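Putative lipoprotein (Pseudomonas protegens, PDB 4KT3) is probably the immunity partner that binds and neutralises a type VI secretion effector, a peptidoglycan glycoside hydrolase, protecting the cell that makes it. Local coordinates at residues 19-24 / 63-68. Numbering follows the deposited sequence.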
loop_
_atom_site.group_PDB
_atom_site.type_symbol
_atom_site.label_atom_id
_atom_site.label_comp_id
_atom_site.label_asym_id
_atom_site.label_seq_id
_atom_site.Cartn_x
_atom_site.Cartn_y
_atom_site.Cartn_z
ATOM N N LEU B 19 -17.547 -0.938 -12.932
ATOM C CA LEU B 19 -16.378 -0.247 -13.462
ATOM C C LEU B 19 -15.293 -1.235 -13.860
ATOM O O LEU B 19 -15.084 -2.245 -13.185
ATOM C CB LEU B 19 -15.810 0.702 -12.402
ATOM C CG LEU B 19 -16.717 1.826 -11.888
ATOM C CD1 LEU B 19 -16.130 2.455 -10.625
ATOM C CD2 LEU B 19 -16.907 2.874 -12.962
ATOM N N THR B 20 -14.605 -0.936 -14.958
ATOM C CA THR B 20 -13.341 -1.597 -15.280
ATOM C C THR B 20 -12.244 -1.065 -14.372
ATOM O O THR B 20 -12.426 -0.053 -13.688
ATOM C CB THR B 20 -12.904 -1.298 -16.705
ATOM O OG1 THR B 20 -12.698 0.115 -16.842
ATOM C CG2 THR B 20 -13.953 -1.761 -17.697
ATOM N N ARG B 21 -11.094 -1.732 -14.378
ATOM C CA ARG B 21 -9.971 -1.267 -13.586
ATOM C C ARG B 21 -9.581 0.146 -14.002
ATOM O O ARG B 21 -9.269 0.986 -13.158
ATOM C CB ARG B 21 -8.774 -2.202 -13.750
ATOM C CG ARG B 21 -7.613 -1.866 -12.800
ATOM C CD ARG B 21 -6.338 -2.629 -13.155
ATOM N NE ARG B 21 -6.595 -4.021 -13.524
ATOM C CZ ARG B 21 -6.642 -5.034 -12.663
ATOM N NH1 ARG B 21 -6.460 -4.825 -11.365
ATOM N NH2 ARG B 21 -6.879 -6.261 -13.098
ATOM N N GLU B 22 -9.595 0.407 -15.306
ATOM C CA GLU B 22 -9.190 1.710 -15.819
ATOM C C GLU B 22 -10.144 2.795 -15.335
ATOM O O GLU B 22 -9.712 3.873 -14.922
ATOM C CB GLU B 22 -9.127 1.689 -17.350
ATOM C CG GLU B 22 -8.605 2.975 -17.974
ATOM N N GLN B 23 -11.440 2.503 -15.382
ATOM C CA GLN B 23 -12.449 3.443 -14.912
ATOM C C GLN B 23 -12.327 3.680 -13.408
ATOM O O GLN B 23 -12.466 4.812 -12.942
ATOM C CB GLN B 23 -13.851 2.937 -15.259
ATOM C CG GLN B 23 -14.152 2.953 -16.755
ATOM C CD GLN B 23 -15.464 2.280 -17.109
ATOM O OE1 GLN B 23 -15.856 1.289 -16.493
ATOM N NE2 GLN B 23 -16.158 2.825 -18.107
ATOM N N ALA B 24 -12.056 2.621 -12.650
ATOM C CA ALA B 24 -11.874 2.746 -11.208
ATOM C C ALA B 24 -10.686 3.666 -10.904
ATOM O O ALA B 24 -10.736 4.464 -9.975
ATOM C CB ALA B 24 -11.672 1.375 -10.567
ATOM N N TYR B 63 -11.161 -2.659 -6.860
ATOM C CA TYR B 63 -9.821 -2.662 -7.431
ATOM C C TYR B 63 -8.922 -1.852 -6.499
ATOM O O TYR B 63 -9.326 -0.794 -6.019
ATOM C CB TYR B 63 -9.831 -2.033 -8.813
ATOM C CG TYR B 63 -10.430 -2.919 -9.868
ATOM C CD1 TYR B 63 -9.815 -4.109 -10.225
ATOM C CD2 TYR B 63 -11.603 -2.563 -10.513
ATOM C CE1 TYR B 63 -10.358 -4.926 -11.194
ATOM C CE2 TYR B 63 -12.150 -3.365 -11.482
ATOM C CZ TYR B 63 -11.530 -4.549 -11.816
ATOM O OH TYR B 63 -12.078 -5.345 -12.791
ATOM N N ASP B 64 -7.714 -2.347 -6.243
ATOM C CA ASP B 64 -6.777 -1.659 -5.354
ATOM C C ASP B 64 -5.721 -0.878 -6.143
ATOM O O ASP B 64 -5.305 -1.290 -7.241
ATOM C CB ASP B 64 -6.054 -2.653 -4.443
ATOM C CG ASP B 64 -6.956 -3.299 -3.407
ATOM O OD1 ASP B 64 -8.179 -3.040 -3.377
ATOM O OD2 ASP B 64 -6.413 -4.113 -2.628
ATOM N N PHE B 65 -5.264 0.232 -5.561
ATOM C CA PHE B 65 -4.286 1.106 -6.197
ATOM C C PHE B 65 -3.323 1.637 -5.158
ATOM O O PHE B 65 -3.726 1.970 -4.042
ATOM C CB PHE B 65 -4.972 2.311 -6.858
ATOM C CG PHE B 65 -5.949 1.936 -7.911
ATOM C CD1 PHE B 65 -5.540 1.791 -9.230
ATOM C CD2 PHE B 65 -7.284 1.707 -7.589
ATOM C CE1 PHE B 65 -6.441 1.429 -10.207
ATOM C CE2 PHE B 65 -8.184 1.347 -8.568
ATOM C CZ PHE B 65 -7.764 1.216 -9.879
ATOM N N SER B 66 -2.049 1.717 -5.520
ATOM C CA SER B 66 -1.082 2.372 -4.653
ATOM C C SER B 66 -0.696 3.718 -5.245
ATOM O O SER B 66 -0.669 3.889 -6.465
ATOM C CB SER B 66 0.159 1.504 -4.468
ATOM O OG SER B 66 0.902 1.420 -5.659
ATOM N N LEU B 67 -0.415 4.675 -4.364
ATOM C CA LEU B 67 0.062 5.990 -4.746
ATOM C C LEU B 67 1.461 6.134 -4.173
ATOM O O LEU B 67 1.675 5.980 -2.969
ATOM C CB LEU B 67 -0.848 7.059 -4.174
ATOM C CG LEU B 67 -0.399 8.508 -4.370
ATOM C CD1 LEU B 67 -0.344 8.876 -5.847
ATOM C CD2 LEU B 67 -1.333 9.431 -3.607
ATOM N N GLY B 68 2.425 6.405 -5.035
ATOM C CA GLY B 68 3.805 6.402 -4.603
ATOM C C GLY B 68 4.676 7.414 -5.301
ATOM O O GLY B 68 4.237 8.112 -6.209
HETATM O O HOH W 1 -14.397 -4.784 -13.964
HETATM O O HOH W 2 -6.305 -2.457 -9.535
#
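Arg21, in the first turn of helix 21-34, lies over one face of the ring of Tyr63, near the start of strand 62-69. Its CB stands 4.0 Å from the ring centroid, 6° off the normal, a CH-pi contact. With CG anti to the backbone N (chi1 -173°) and a bend at chi3, the chain runs outward past the ring's CD1/CE1 edge, leaving NH1 3.6 Å from Tyr63 CD1. That rim faces one side of the guanidinium, the planes 58° apart, so this is no flat stack. A long, partly aliphatic cation suits this place: CB and CG lie against the ring while the charged end reaches water beyond the rim.

Deeper in, the small Ala24 lets helix and strand approach closely; its CB touches Tyr63 CD2 at 3.9 Å and Phe65 CZ at 4.0 Å. Val85 of strand 78-86 and Leu28 continue this apolar layer. Phe65 CZ also comes 3.6 Å from Arg21 O, which lies near the ring plane, where the weakly positive C-H edge suits a carbonyl.

Polar links across the contact pass through water. Tyrosine serves twice, its face apolar and its OH sharing a water with Leu19 O, 2.7 Å from each; another water accepts from Arg21 NH1 and donates to Asp64 O.

Within 19-24, Thr20 and Gln23 form a capping box: threonine's short hydroxyl side chain accepts from Gln23 N (OG1 to N 3.1 Å), and Gln23 OE1 accepts from Thr20 N.

The chemistry thus implies a helix start whose first amides are capped by its own side chains, seated on the sheet by aromatic and apolar packing, with water bridging the polar margin.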